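Local coordinates for trichothecene 3-O-acetyltransferase TRI101 (Fusarium sporotrichioides, PDB 2ZBA), which transfers an acetyl group from acetyl-CoA to the 3-hydroxyl of trichothecene mycotoxins during their biosynthesis in Fusarium, at residues M119-V124 against R410-P415; D141-L146 against N162-A167; T295-A300 against T321-T326; V301-P306 against G315-M320. All blocks are in the same frame, centred on the assembly; numbering follows the deposited sequence.

How the contacts relate
Contacts 3 and 4 lie on one antiparallel pair, strands 294-302 and 318-326 of the seven-stranded sheet; their centres are about 17 Å apart, and Met320 of contact 4 packs against Cys298, Arg299 and Ala300 of contact 3. Contact 2 belongs to the five-stranded sheet of the other half of the enzyme, yet its His165 and Gly166 touch Leu316 of contact 4, with centres about 19 Å apart. Coenzyme A touches contacts 2, 3 and 4, while the toxin T-2 touches both His165 and Gln318, which also pack against each other. Contact 1 stands apart, its nearest atoms about 6 Å from contact 2. The side chain of its Phe413 is nevertheless about 4 Å from the bound toxin.

Contact 1: M119-V124 against R410-P415; sequences MFDENV and RPRFEP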
# COMPACT_ATOMS: atom_id res chain seq x y z
N MSE A 119 -6.32 -16.66 5.57
CA MSE A 119 -7.57 -16.40 6.28
C MSE A 119 -8.13 -15.00 6.07
O MSE A 119 -9.10 -14.60 6.71
CB MSE A 119 -7.37 -16.69 7.77
CG MSE A 119 -7.02 -18.14 8.05
SE MSE A 119 -6.98 -18.51 9.97
N PHE A 120 -7.50 -14.24 5.17
CA PHE A 120 -7.98 -12.91 4.84
C PHE A 120 -8.31 -12.85 3.35
O PHE A 120 -7.80 -11.98 2.63
CB PHE A 120 -6.97 -11.83 5.21
CG PHE A 120 -6.83 -11.60 6.68
CD1 PHE A 120 -7.60 -10.63 7.32
CD2 PHE A 120 -5.91 -12.33 7.43
CE1 PHE A 120 -7.47 -10.41 8.68
CE2 PHE A 120 -5.77 -12.11 8.79
CZ PHE A 120 -6.55 -11.16 9.42
N ASP A 121 -9.15 -13.78 2.91
CA ASP A 121 -9.70 -13.79 1.55
C ASP A 121 -10.44 -12.48 1.32
O ASP A 121 -11.35 -12.16 2.07
CB ASP A 121 -10.66 -14.97 1.39
CG ASP A 121 -10.99 -15.28 -0.06
OD1 ASP A 121 -10.90 -14.37 -0.92
OD2 ASP A 121 -11.32 -16.44 -0.35
N GLU A 122 -10.06 -11.71 0.30
CA GLU A 122 -10.71 -10.42 0.03
C GLU A 122 -12.20 -10.63 -0.31
O GLU A 122 -13.02 -9.75 -0.11
CB GLU A 122 -10.03 -9.67 -1.12
CG GLU A 122 -10.28 -10.29 -2.50
CD GLU A 122 -9.73 -9.46 -3.65
OE1 GLU A 122 -9.48 -8.25 -3.47
OE2 GLU A 122 -9.56 -10.03 -4.74
N ASN A 123 -12.51 -11.81 -0.82
CA ASN A 123 -13.85 -12.16 -1.22
C ASN A 123 -14.73 -12.31 0.03
O ASN A 123 -15.92 -11.96 0.03
CB ASN A 123 -13.80 -13.43 -2.08
CG ASN A 123 -12.98 -13.23 -3.38
OD1 ASN A 123 -12.01 -13.95 -3.64
ND2 ASN A 123 -13.36 -12.24 -4.18
N VAL A 124 -14.09 -12.77 1.10
CA VAL A 124 -14.76 -12.98 2.40
C VAL A 124 -14.82 -11.68 3.23
O VAL A 124 -15.86 -11.35 3.80
CB VAL A 124 -14.07 -14.14 3.21
CG1 VAL A 124 -14.64 -14.25 4.61
CG2 VAL A 124 -14.17 -15.47 2.50
N ARG A 410 -3.21 -6.97 5.28
CA ARG A 410 -3.76 -6.60 3.97
C ARG A 410 -4.37 -7.87 3.39
O ARG A 410 -3.63 -8.86 3.22
CB ARG A 410 -2.65 -6.13 3.02
CG ARG A 410 -3.20 -5.34 1.87
CD ARG A 410 -2.79 -5.86 0.53
NE ARG A 410 -3.47 -5.08 -0.50
CZ ARG A 410 -4.71 -5.31 -0.95
NH1 ARG A 410 -5.43 -6.34 -0.48
NH2 ARG A 410 -5.23 -4.50 -1.87
N PRO A 411 -5.70 -7.87 3.08
CA PRO A 411 -6.36 -9.05 2.48
C PRO A 411 -5.67 -9.64 1.23
O PRO A 411 -4.96 -8.95 0.50
CB PRO A 411 -7.74 -8.52 2.11
CG PRO A 411 -7.99 -7.45 3.09
CD PRO A 411 -6.66 -6.78 3.30
N ARG A 412 -5.88 -10.94 1.04
CA ARG A 412 -5.30 -11.68 -0.05
C ARG A 412 -6.11 -11.47 -1.33
O ARG A 412 -7.35 -11.49 -1.31
CB ARG A 412 -5.23 -13.17 0.30
CG ARG A 412 -4.54 -14.02 -0.76
CD ARG A 412 -4.34 -15.46 -0.32
NE ARG A 412 -5.54 -16.04 0.32
CZ ARG A 412 -6.58 -16.54 -0.34
NH1 ARG A 412 -6.60 -16.54 -1.66
NH2 ARG A 412 -7.61 -17.02 0.33
N PHE A 413 -5.42 -11.25 -2.43
CA PHE A 413 -6.07 -11.24 -3.72
C PHE A 413 -5.31 -12.18 -4.64
O PHE A 413 -4.55 -13.00 -4.16
CB PHE A 413 -6.25 -9.82 -4.26
CG PHE A 413 -4.97 -9.02 -4.37
CD1 PHE A 413 -4.37 -8.83 -5.61
CD2 PHE A 413 -4.41 -8.41 -3.26
CE1 PHE A 413 -3.21 -8.08 -5.75
CE2 PHE A 413 -3.24 -7.63 -3.38
CZ PHE A 413 -2.64 -7.47 -4.62
N GLU A 414 -5.55 -12.07 -5.94
CA GLU A 414 -4.91 -12.96 -6.92
C GLU A 414 -3.40 -12.92 -6.76
O GLU A 414 -2.86 -11.87 -6.47
CB GLU A 414 -5.27 -12.54 -8.35
CG GLU A 414 -6.68 -12.88 -8.75
CD GLU A 414 -7.67 -11.77 -8.50
OE1 GLU A 414 -7.28 -10.68 -8.00
OE2 GLU A 414 -8.86 -11.98 -8.82
N PRO A 415 -2.74 -14.08 -6.96
CA PRO A 415 -1.29 -14.17 -6.99
C PRO A 415 -0.74 -13.18 -8.00
O PRO A 415 -1.31 -13.00 -9.06
CB PRO A 415 -1.03 -15.60 -7.45
CG PRO A 415 -2.22 -16.35 -7.01
CD PRO A 415 -3.36 -15.40 -7.18
O HOH W 1 -8.30 -14.15 -2.12
O HOH W 2 -8.53 -8.66 -7.12
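Phe120 and Glu122 hold Arg412 through the backbone: Arg412 N donates to Phe120 O at 2.7 Å and Glu122 N to Arg412 O at 3.2 Å, a single bridge centred on Asp121. In Glu122, CG sits between the backbone N and the carbonyl carbon (chi1 72°), and the extended chain passes the Arg412 carbonyl to place OE2 3.4 Å from Phe413 CB, carboxylate and ring planes 41° apart. This buried carboxylate has several partners, OE1 accepting from Thr130 and Gln31 and OE2 meeting Lys129. Glu414 OE1 stands 4.0 Å from Glu122 OE2; water 2 donates to both oxygens, and Lys129 also pairs with Glu414, which probably eases their repulsion. Asp121 divides its oxygens: Asn123 N, above the carboxylate plane, donates to OD1 at 3.0 Å, an N-cap bond, and OD1 takes a water that also donates to Arg412 O, whereas OD2 makes a long salt bridge with Arg412 NH2 (3.8 Å). Phe413 CE2 lies over the centre of the Arg410 guanidinium. The arrangement is an N-capped helix start, that of helix 122-125, bridged to the linker that leads from strand 407-409 of one sheet to strand 419-422 of the other, a crossover between the two halves of the BAHD fold.

Contact 2: D141-L146 against N162-A167; sequences DPKPVL and NGQHGA. With ZBA (12,13-Epoxytrichothec-9-ene-3,4,8,15-tetrol-4,15-diacetate-8-isovalerate), chain F.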
# COMPACT_ATOMS: atom_id res chain seq x y z
N ASP A 141 -20.55 1.91 -14.01
CA ASP A 141 -20.66 1.30 -12.68
C ASP A 141 -19.98 2.20 -11.65
O ASP A 141 -18.91 2.75 -11.93
CB ASP A 141 -19.99 -0.07 -12.69
CG ASP A 141 -20.80 -1.11 -13.42
OD1 ASP A 141 -22.05 -1.02 -13.38
OD2 ASP A 141 -20.21 -2.02 -14.03
N PRO A 142 -20.61 2.37 -10.47
CA PRO A 142 -20.03 3.23 -9.43
C PRO A 142 -18.62 2.81 -9.01
O PRO A 142 -18.29 1.61 -8.97
CB PRO A 142 -21.02 3.09 -8.26
CG PRO A 142 -22.30 2.67 -8.90
CD PRO A 142 -21.90 1.79 -10.04
N LYS A 143 -17.81 3.81 -8.72
CA LYS A 143 -16.45 3.63 -8.26
C LYS A 143 -16.23 4.51 -7.02
O LYS A 143 -15.62 5.58 -7.10
CB LYS A 143 -15.49 4.00 -9.39
CG LYS A 143 -14.05 3.60 -9.20
CD LYS A 143 -13.19 4.10 -10.37
CE LYS A 143 -13.20 3.13 -11.55
NZ LYS A 143 -12.30 3.64 -12.65
N PRO A 144 -16.76 4.07 -5.86
CA PRO A 144 -16.68 4.91 -4.66
C PRO A 144 -15.23 5.15 -4.24
O PRO A 144 -14.35 4.33 -4.50
CB PRO A 144 -17.41 4.09 -3.59
CG PRO A 144 -18.23 3.08 -4.36
CD PRO A 144 -17.44 2.79 -5.59
N VAL A 145 -15.00 6.30 -3.62
CA VAL A 145 -13.69 6.72 -3.10
C VAL A 145 -13.28 5.81 -1.92
O VAL A 145 -12.12 5.37 -1.81
CB VAL A 145 -13.75 8.22 -2.72
CG1 VAL A 145 -12.57 8.67 -1.84
CG2 VAL A 145 -13.85 9.08 -3.96
N LEU A 146 -14.25 5.50 -1.06
CA LEU A 146 -14.00 4.77 0.17
C LEU A 146 -15.18 3.84 0.44
O LEU A 146 -16.34 4.24 0.33
CB LEU A 146 -13.80 5.77 1.32
CG LEU A 146 -13.10 5.33 2.62
CD1 LEU A 146 -11.59 5.12 2.43
CD2 LEU A 146 -13.34 6.37 3.74
N ASN A 162 -11.58 0.01 2.14
CA ASN A 162 -11.19 0.07 0.71
C ASN A 162 -11.05 1.51 0.23
O ASN A 162 -11.91 2.33 0.52
CB ASN A 162 -12.25 -0.61 -0.18
CG ASN A 162 -12.02 -2.09 -0.33
OD1 ASN A 162 -11.86 -2.83 0.66
ND2 ASN A 162 -12.01 -2.56 -1.57
N GLY A 163 -9.98 1.80 -0.49
CA GLY A 163 -9.76 3.15 -1.04
C GLY A 163 -9.39 3.05 -2.51
O GLY A 163 -8.49 2.31 -2.86
N GLN A 164 -10.09 3.79 -3.38
CA GLN A 164 -9.79 3.85 -4.81
C GLN A 164 -8.39 4.44 -5.01
O GLN A 164 -8.10 5.54 -4.55
CB GLN A 164 -10.86 4.68 -5.54
CG GLN A 164 -11.14 4.24 -6.98
CD GLN A 164 -9.89 4.22 -7.82
OE1 GLN A 164 -9.49 3.16 -8.34
NE2 GLN A 164 -9.22 5.38 -7.93
N HIS A 165 -7.51 3.70 -5.67
CA HIS A 165 -6.10 4.07 -5.67
C HIS A 165 -5.72 5.39 -6.38
O HIS A 165 -4.69 5.99 -6.05
CB HIS A 165 -5.21 2.91 -6.13
CG HIS A 165 -3.81 3.01 -5.60
ND1 HIS A 165 -3.04 1.90 -5.32
CD2 HIS A 165 -3.05 4.09 -5.30
CE1 HIS A 165 -1.86 2.30 -4.86
NE2 HIS A 165 -1.84 3.62 -4.84
N GLY A 166 -6.52 5.86 -7.33
CA GLY A 166 -6.24 7.16 -7.98
C GLY A 166 -6.56 8.32 -7.07
O GLY A 166 -5.97 9.41 -7.18
N ALA A 167 -7.51 8.07 -6.17
CA ALA A 167 -7.97 9.00 -5.15
C ALA A 167 -7.07 9.02 -3.92
O ALA A 167 -7.01 10.02 -3.23
CB ALA A 167 -9.43 8.66 -4.74
O18 ZBA F . 1.54 -4.46 -9.88
C44 ZBA F . 0.54 -3.85 -10.19
C45 ZBA F . 0.09 -3.52 -11.56
C46 ZBA F . -1.36 -3.61 -11.81
C48 ZBA F . -2.11 -4.85 -11.71
C47 ZBA F . -2.22 -2.47 -12.20
O17 ZBA F . -0.28 -3.41 -9.23
C31 ZBA F . 0.12 -3.40 -7.83
C30 ZBA F . 1.22 -2.37 -7.59
C32 ZBA F . -1.14 -3.23 -7.04
C39 ZBA F . -2.16 -4.30 -7.26
C33 ZBA F . -1.30 -2.21 -6.22
C34 ZBA F . -0.24 -1.20 -5.95
O10 ZBA F . 0.52 -1.64 -4.76
C29 ZBA F . 0.78 -0.94 -7.11
C38 ZBA F . 0.06 -0.20 -8.26
O12 ZBA F . 0.73 -0.45 -9.51
C40 ZBA F . 0.52 0.43 -10.49
C41 ZBA F . 1.21 0.01 -11.75
O13 ZBA F . -0.11 1.38 -10.41
C28 ZBA F . 2.02 -0.06 -6.57
C37 ZBA F . 2.99 0.31 -7.73
C35 ZBA F . 2.69 -0.87 -5.44
C25 ZBA F . 1.67 -0.86 -4.38
C36 ZBA F . 3.80 -1.78 -5.53
O11 ZBA F . 3.98 -0.48 -4.96
C27 ZBA F . 1.53 1.18 -5.71
C26 ZBA F . 1.50 0.64 -4.29
O16 ZBA F . 0.35 0.97 -3.56
O14 ZBA F . 2.36 2.38 -5.73
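Lys143 leaves its backbone with CG anti to N (chi1 -168°), and Gln164 folds at chi2 (-56°), so that the two chains cross with Lys143 CG 3.7 Å from Gln164 CG. The lysine runs on past this aliphatic contact to give its NZ to the carbonyl of Leu26. The site is the open end of a β-hairpin, strands 146-153 and 156-164 of the five-stranded mixed sheet. Leu146 and Gly163 form a non-hydrogen-bonded antiparallel pair, flanked by the bond from Gln164 N to Val145 O at 3.0 Å. Around the pair two CA-H...O contacts fill in, Gly163 CA to Val145 O at 3.3 Å and Leu146 CA to Asn162 O at 3.2 Å. Leu146 lays CD1 beside that same Asn162 oxygen, and Val145 CG1 meets Ala167 CB at 4.3 Å, joining the entry of one strand to the turn that follows the other. That turn carries His165, the histidine of the BAHD HXXXD sequence, whose side chain heads away from 141-146 into the toxin pocket. There the imidazole presents its edge to the trichothecene, with O16, the 3-hydroxyl oxygen on ring carbon C26, lying near the ring plane and 2.9 Å from His165 CE1.

Contact 3: T295-A300 against T321-T326; sequences TEFCRA and TYHDST. With COA (coenzyme A), chain E.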
# COMPACT_ATOMS: atom_id res chain seq x y z
N THR A 295 17.92 -7.46 -12.85
CA THR A 295 16.90 -7.42 -11.81
C THR A 295 16.63 -5.97 -11.50
O THR A 295 17.57 -5.19 -11.31
CB THR A 295 17.29 -8.24 -10.52
OG1 THR A 295 16.30 -8.04 -9.52
CG2 THR A 295 18.66 -7.83 -9.94
N GLU A 296 15.35 -5.59 -11.51
CA GLU A 296 14.93 -4.25 -11.09
C GLU A 296 14.16 -4.31 -9.77
O GLU A 296 13.21 -5.10 -9.61
CB GLU A 296 14.09 -3.58 -12.18
CG GLU A 296 13.63 -2.12 -11.88
CD GLU A 296 13.23 -1.35 -13.14
OE1 GLU A 296 12.03 -1.08 -13.32
OE2 GLU A 296 14.12 -1.03 -13.96
N PHE A 297 14.58 -3.47 -8.81
CA PHE A 297 13.85 -3.28 -7.57
C PHE A 297 13.08 -1.97 -7.74
O PHE A 297 13.68 -0.94 -8.04
CB PHE A 297 14.81 -3.19 -6.37
CG PHE A 297 14.13 -3.34 -5.02
CD1 PHE A 297 13.65 -2.23 -4.33
CD2 PHE A 297 14.01 -4.59 -4.42
CE1 PHE A 297 13.03 -2.36 -3.07
CE2 PHE A 297 13.41 -4.73 -3.16
CZ PHE A 297 12.91 -3.62 -2.50
N CYS A 298 11.76 -2.04 -7.60
CA CYS A 298 10.91 -0.85 -7.53
C CYS A 298 10.38 -0.73 -6.10
O CYS A 298 9.79 -1.69 -5.57
CB CYS A 298 9.73 -0.93 -8.52
SG CYS A 298 10.13 -1.61 -10.13
N ARG A 299 10.61 0.43 -5.48
CA ARG A 299 10.27 0.70 -4.07
C ARG A 299 9.39 1.93 -3.94
O ARG A 299 9.82 3.01 -4.30
CB ARG A 299 11.55 0.91 -3.25
CG ARG A 299 11.39 0.91 -1.76
CD ARG A 299 12.66 1.47 -1.10
NE ARG A 299 12.72 1.20 0.34
CZ ARG A 299 13.66 1.66 1.16
NH1 ARG A 299 14.64 2.45 0.70
NH2 ARG A 299 13.60 1.35 2.45
N ALA A 300 8.18 1.77 -3.41
CA ALA A 300 7.28 2.92 -3.19
C ALA A 300 7.83 3.94 -2.16
O ALA A 300 8.47 3.60 -1.14
CB ALA A 300 5.86 2.45 -2.76
N THR A 321 11.29 4.47 -6.28
CA THR A 321 12.67 4.52 -6.69
C THR A 321 12.98 3.19 -7.40
O THR A 321 12.41 2.13 -7.07
CB THR A 321 13.64 4.82 -5.50
OG1 THR A 321 13.60 3.76 -4.54
CG2 THR A 321 13.27 6.16 -4.82
N TYR A 322 13.87 3.26 -8.38
CA TYR A 322 14.19 2.11 -9.22
C TYR A 322 15.67 1.77 -9.14
O TYR A 322 16.53 2.64 -9.08
CB TYR A 322 13.77 2.40 -10.65
CG TYR A 322 12.32 2.79 -10.75
CD1 TYR A 322 11.31 1.82 -10.72
CD2 TYR A 322 11.94 4.13 -10.83
CE1 TYR A 322 9.95 2.19 -10.78
CE2 TYR A 322 10.59 4.51 -10.89
CZ TYR A 322 9.60 3.53 -10.88
OH TYR A 322 8.28 3.91 -10.95
N HIS A 323 15.95 0.47 -9.12
CA HIS A 323 17.28 -0.01 -8.86
C HIS A 323 17.55 -1.18 -9.78
O HIS A 323 16.91 -2.22 -9.66
CB HIS A 323 17.42 -0.40 -7.37
CG HIS A 323 17.00 0.68 -6.42
ND1 HIS A 323 15.70 0.81 -5.97
CD2 HIS A 323 17.68 1.73 -5.91
CE1 HIS A 323 15.61 1.88 -5.21
NE2 HIS A 323 16.80 2.46 -5.15
N ASP A 324 18.46 -0.99 -10.74
CA ASP A 324 18.80 -2.05 -11.68
C ASP A 324 20.16 -2.63 -11.36
O ASP A 324 21.09 -1.90 -11.03
CB ASP A 324 18.80 -1.52 -13.11
CG ASP A 324 17.46 -1.00 -13.53
OD1 ASP A 324 16.51 -1.80 -13.60
OD2 ASP A 324 17.37 0.20 -13.82
N SER A 325 20.25 -3.95 -11.46
CA SER A 325 21.47 -4.67 -11.19
C SER A 325 21.34 -6.01 -11.92
O SER A 325 20.63 -6.11 -12.93
CB SER A 325 21.63 -4.85 -9.67
OG SER A 325 22.86 -5.45 -9.32
N THR A 326 22.03 -7.04 -11.43
CA THR A 326 21.86 -8.40 -11.95
C THR A 326 21.63 -9.33 -10.78
O THR A 326 22.12 -9.08 -9.69
CB THR A 326 23.09 -8.91 -12.77
OG1 THR A 326 24.26 -8.89 -11.94
CG2 THR A 326 23.33 -8.04 -14.02
N1A COA E . 21.37 9.14 10.92
C2A COA E . 21.07 7.86 11.37
N3A COA E . 19.78 7.37 11.21
C4A COA E . 18.82 8.13 10.61
C5A COA E . 19.11 9.42 10.16
C6A COA E . 20.41 9.92 10.33
N6A COA E . 20.69 11.19 10.00
N7A COA E . 17.99 9.94 9.62
C8A COA E . 17.00 9.02 9.72
N9A COA E . 17.49 7.89 10.32
C1B COA E . 16.78 6.61 10.52
C2B COA E . 15.73 6.71 11.62
O2B COA E . 16.29 6.46 12.89
C3B COA E . 14.72 5.66 11.16
O3B COA E . 15.33 4.41 11.34
P3B COA E . 14.66 3.12 12.02
O7A COA E . 13.26 2.97 11.45
O8A COA E . 14.53 3.30 13.51
O9A COA E . 15.55 1.99 11.62
C4B COA E . 14.74 5.85 9.66
O4B COA E . 16.08 6.20 9.35
C5B COA E . 13.81 6.91 9.10
O5B COA E . 14.16 7.05 7.73
P1A COA E . 13.03 7.30 6.60
O1A COA E . 12.26 8.54 6.88
O2A COA E . 13.60 7.24 5.20
O3A COA E . 11.93 6.11 6.78
P2A COA E . 12.09 4.55 6.40
O4A COA E . 11.56 3.76 7.58
O5A COA E . 13.47 4.13 5.97
O6A COA E . 11.14 4.32 5.14
CBP COA E . 10.47 4.59 2.84
CCP COA E . 11.64 4.51 3.82
CDP COA E . 10.01 3.16 2.58
CEP COA E . 10.97 5.25 1.54
CAP COA E . 9.35 5.41 3.49
OAP COA E . 9.80 6.73 3.76
C9P COA E . 8.07 5.48 2.70
O9P COA E . 7.94 6.44 1.69
N8P COA E . 7.06 4.66 3.02
C7P COA E . 5.80 4.69 2.27
C6P COA E . 5.85 3.86 0.99
C5P COA E . 4.50 3.92 0.29
O5P COA E . 4.13 4.95 -0.31
N4P COA E . 3.75 2.83 0.34
C3P COA E . 2.29 2.97 0.34
C2P COA E . 1.64 2.29 -0.86
S1P COA E . 0.10 3.07 -1.43
O HOH W 3 14.82 3.88 -1.96
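Thr295 pairs with Ser325, Phe297 with His323 and Arg299 with Thr321 as hydrogen-bonded antiparallel partners, in a ladder at the edge of the seven-stranded sheet, where strand 318-326 is outermost in the chain. The strand axes run at an angle of 163°. Six backbone bonds hold the ladder, among them His323 N to Phe297 O at 2.9 Å. His323 CG lies anti to the carbonyl carbon (chi1 -53°), which brings the ring edge to the same Phe297 O; the weak bond from His323 ND1 is 3.4 Å long. CA-H...O contacts fill the intervening pairs.

Among the carboxylates, Glu296 and Asp324 run alongside each other in the same direction, with Glu296 OE2 2.5 Å from Asp324 OD1 and planes 53° apart. So short a separation suggests that one acid holds a proton. Glu296 also touches Asp376, a calcium ligand, and its side chain is about 6 Å from the ion.

Aromatic contacts occupy both faces. Cys298 SG makes a sulfur-aromatic contact at the edge of the Tyr322 ring, 3.7 Å from CD1, while His219 stacks on that ring. On the Phe297 side, the CB atoms of Phe297 and His323 meet at 3.9 Å, and Trp278 of helix 269-285 touches both side chains.

Arg299 makes a further set of polar contacts, extended from CG to NE and salt-bridged to Asp270 and Asp271. Its guanidinium lays one face against the pantetheine arm of coenzyme A, and in its own plane NH1 donates to water 3 at 3.0 Å, the same water that lies 2.9 Å from Thr321 OG1.

Contact 4: V301-P306 against G315-M320; sequences VDMRGP and GLLQNM. With COA (coenzyme A), chain E.
Val301 and Asn319 form a hydrogen-bonded antiparallel pair, Val301 N to Asn319 O at 2.8 Å and Asn319 N to Val301 O at 3.0 Å, next to the non-hydrogen-bonded pair Asp302 and Gln318. Here strands 294-302 and 318-326 meet the coenzyme A site of the BAHD fold. One further bond, Met303 N to Leu317 O, closes the ladder as the first strand turns into helix 304-307. Leu317, its CG anti to the backbone N (chi1 -175°), pushes CD1 tightly against Met303 CB at 3.5 Å and spreads CD2 toward Arg304 CG. Arg304 then crosses over Leu317, with Leu317 CB over one face of the guanidinium, and uses the edge of that group for polar partners: NH2 donates to Gly315 O at 2.9 Å and also to Tyr313 O, while NH1 is salt-bridged to Asp169, the aspartate of the HXXXD sequence, and to Asp302. Asp302 OD1 thus takes two donors, Arg304 N in a capping bond and Arg304 NH1, from opposite faces of its carboxylate plane, which should fix the rotation of the group. Both residues of the non-hydrogen-bonded pair meet the pantetheine arm, Gln318 by its side chain and Asp302 by its backbone N. The Gln318 chain, extended beyond CG, runs along the arm toward the thiol sulfur S1P, and Asp302 N donates to the coenzyme carbonyl O9P at 2.6 Å.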
# COMPACT_ATOMS: atom_id res chain seq x y z
N VAL A 301 7.55 5.21 -2.44
CA VAL A 301 8.02 6.30 -1.60
C VAL A 301 6.88 7.30 -1.45
O VAL A 301 6.34 7.79 -2.43
CB VAL A 301 9.38 6.96 -2.13
CG1 VAL A 301 9.38 7.19 -3.63
CG2 VAL A 301 9.68 8.28 -1.38
N ASP A 302 6.50 7.55 -0.20
CA ASP A 302 5.65 8.67 0.12
C ASP A 302 6.32 10.00 -0.28
O ASP A 302 7.37 10.35 0.25
CB ASP A 302 5.35 8.64 1.62
CG ASP A 302 4.50 9.79 2.08
OD1 ASP A 302 3.90 10.46 1.24
OD2 ASP A 302 4.44 10.02 3.32
N MSE A 303 5.67 10.75 -1.17
CA MSE A 303 6.20 12.04 -1.64
C MSE A 303 5.78 13.25 -0.82
O MSE A 303 6.14 14.37 -1.17
CB MSE A 303 5.87 12.28 -3.12
CG MSE A 303 6.72 11.47 -4.08
SE MSE A 303 8.59 11.72 -3.70
CE MSE A 303 8.69 13.71 -4.11
N ARG A 304 5.03 13.05 0.26
CA ARG A 304 4.51 14.18 1.06
C ARG A 304 5.64 15.02 1.69
O ARG A 304 5.67 16.22 1.51
CB ARG A 304 3.52 13.70 2.13
CG ARG A 304 2.13 13.41 1.62
CD ARG A 304 1.44 12.39 2.54
NE ARG A 304 0.12 12.06 2.04
CZ ARG A 304 -0.13 11.23 1.04
NH1 ARG A 304 0.85 10.59 0.42
NH2 ARG A 304 -1.38 11.02 0.66
N GLY A 305 6.55 14.37 2.41
CA GLY A 305 7.73 15.02 3.00
C GLY A 305 8.60 15.81 2.03
O GLY A 305 8.70 17.04 2.16
N PRO A 306 9.22 15.13 1.05
CA PRO A 306 9.99 15.79 0.01
C PRO A 306 9.25 16.91 -0.74
O PRO A 306 9.86 17.93 -1.08
CB PRO A 306 10.37 14.64 -0.94
CG PRO A 306 10.35 13.42 -0.07
CD PRO A 306 9.23 13.66 0.89
N GLY A 315 -4.59 12.46 -0.49
CA GLY A 315 -4.61 12.15 -1.90
C GLY A 315 -3.63 11.08 -2.29
O GLY A 315 -3.24 10.24 -1.48
N LEU A 316 -3.26 11.08 -3.57
CA LEU A 316 -2.22 10.19 -4.06
C LEU A 316 -0.98 11.02 -4.36
O LEU A 316 -0.97 11.84 -5.29
CB LEU A 316 -2.65 9.40 -5.31
CG LEU A 316 -1.45 8.53 -5.73
CD1 LEU A 316 -1.71 7.06 -5.78
CD2 LEU A 316 -0.76 9.03 -7.00
N LEU A 317 0.05 10.80 -3.55
CA LEU A 317 1.27 11.55 -3.62
C LEU A 317 2.40 10.57 -3.31
O LEU A 317 2.94 10.52 -2.20
CB LEU A 317 1.23 12.73 -2.63
CG LEU A 317 2.42 13.68 -2.68
CD1 LEU A 317 2.95 13.89 -4.14
CD2 LEU A 317 2.08 14.98 -2.02
N GLN A 318 2.74 9.80 -4.33
CA GLN A 318 3.62 8.66 -4.19
C GLN A 318 4.47 8.64 -5.45
O GLN A 318 4.06 9.17 -6.49
CB GLN A 318 2.74 7.41 -4.13
CG GLN A 318 3.46 6.10 -3.89
CD GLN A 318 2.48 4.93 -3.78
OE1 GLN A 318 2.22 4.44 -2.68
NE2 GLN A 318 1.91 4.52 -4.91
N ASN A 319 5.67 8.08 -5.34
CA ASN A 319 6.47 7.70 -6.49
C ASN A 319 7.18 6.41 -6.11
O ASN A 319 6.87 5.82 -5.07
CB ASN A 319 7.46 8.82 -6.82
CG ASN A 319 7.89 8.82 -8.29
OD1 ASN A 319 7.78 7.81 -8.98
ND2 ASN A 319 8.39 9.96 -8.75
N MSE A 320 8.12 5.97 -6.93
CA MSE A 320 8.92 4.82 -6.63
C MSE A 320 10.37 5.19 -6.90
O MSE A 320 10.67 6.13 -7.64
CB MSE A 320 8.49 3.61 -7.47
CG MSE A 320 7.03 3.12 -7.22
SE MSE A 320 6.73 1.34 -7.96
CE MSE A 320 6.77 0.29 -6.30
N1A COA E . 21.37 9.14 10.92
C2A COA E . 21.07 7.86 11.37
N3A COA E . 19.78 7.37 11.21
C4A COA E . 18.82 8.13 10.61
C5A COA E . 19.11 9.42 10.16
C6A COA E . 20.41 9.92 10.33
N6A COA E . 20.69 11.19 10.00
N7A COA E . 17.99 9.94 9.62
C8A COA E . 17.00 9.02 9.72
N9A COA E . 17.49 7.89 10.32
C1B COA E . 16.78 6.61 10.52
C2B COA E . 15.73 6.71 11.62
O2B COA E . 16.29 6.46 12.89
C3B COA E . 14.72 5.66 11.16
O3B COA E . 15.33 4.41 11.34
P3B COA E . 14.66 3.12 12.02
O7A COA E . 13.26 2.97 11.45
O8A COA E . 14.53 3.30 13.51
O9A COA E . 15.55 1.99 11.62
C4B COA E . 14.74 5.85 9.66
O4B COA E . 16.08 6.20 9.35
C5B COA E . 13.81 6.91 9.10
O5B COA E . 14.16 7.05 7.73
P1A COA E . 13.03 7.30 6.60
O1A COA E . 12.26 8.54 6.88
O2A COA E . 13.60 7.24 5.20
O3A COA E . 11.93 6.11 6.78
P2A COA E . 12.09 4.55 6.40
O4A COA E . 11.56 3.76 7.58
O5A COA E . 13.47 4.13 5.97
O6A COA E . 11.14 4.32 5.14
CBP COA E . 10.47 4.59 2.84
CCP COA E . 11.64 4.51 3.82
CDP COA E . 10.01 3.16 2.58
CEP COA E . 10.97 5.25 1.54
CAP COA E . 9.35 5.41 3.49
OAP COA E . 9.80 6.73 3.76
C9P COA E . 8.07 5.48 2.70
O9P COA E . 7.94 6.44 1.69
N8P COA E . 7.06 4.66 3.02
C7P COA E . 5.80 4.69 2.27
C6P COA E . 5.85 3.86 0.99
C5P COA E . 4.50 3.92 0.29
O5P COA E . 4.13 4.95 -0.31
N4P COA E . 3.75 2.83 0.34
C3P COA E . 2.29 2.97 0.34
C2P COA E . 1.64 2.29 -0.86
S1P COA E . 0.10 3.07 -1.43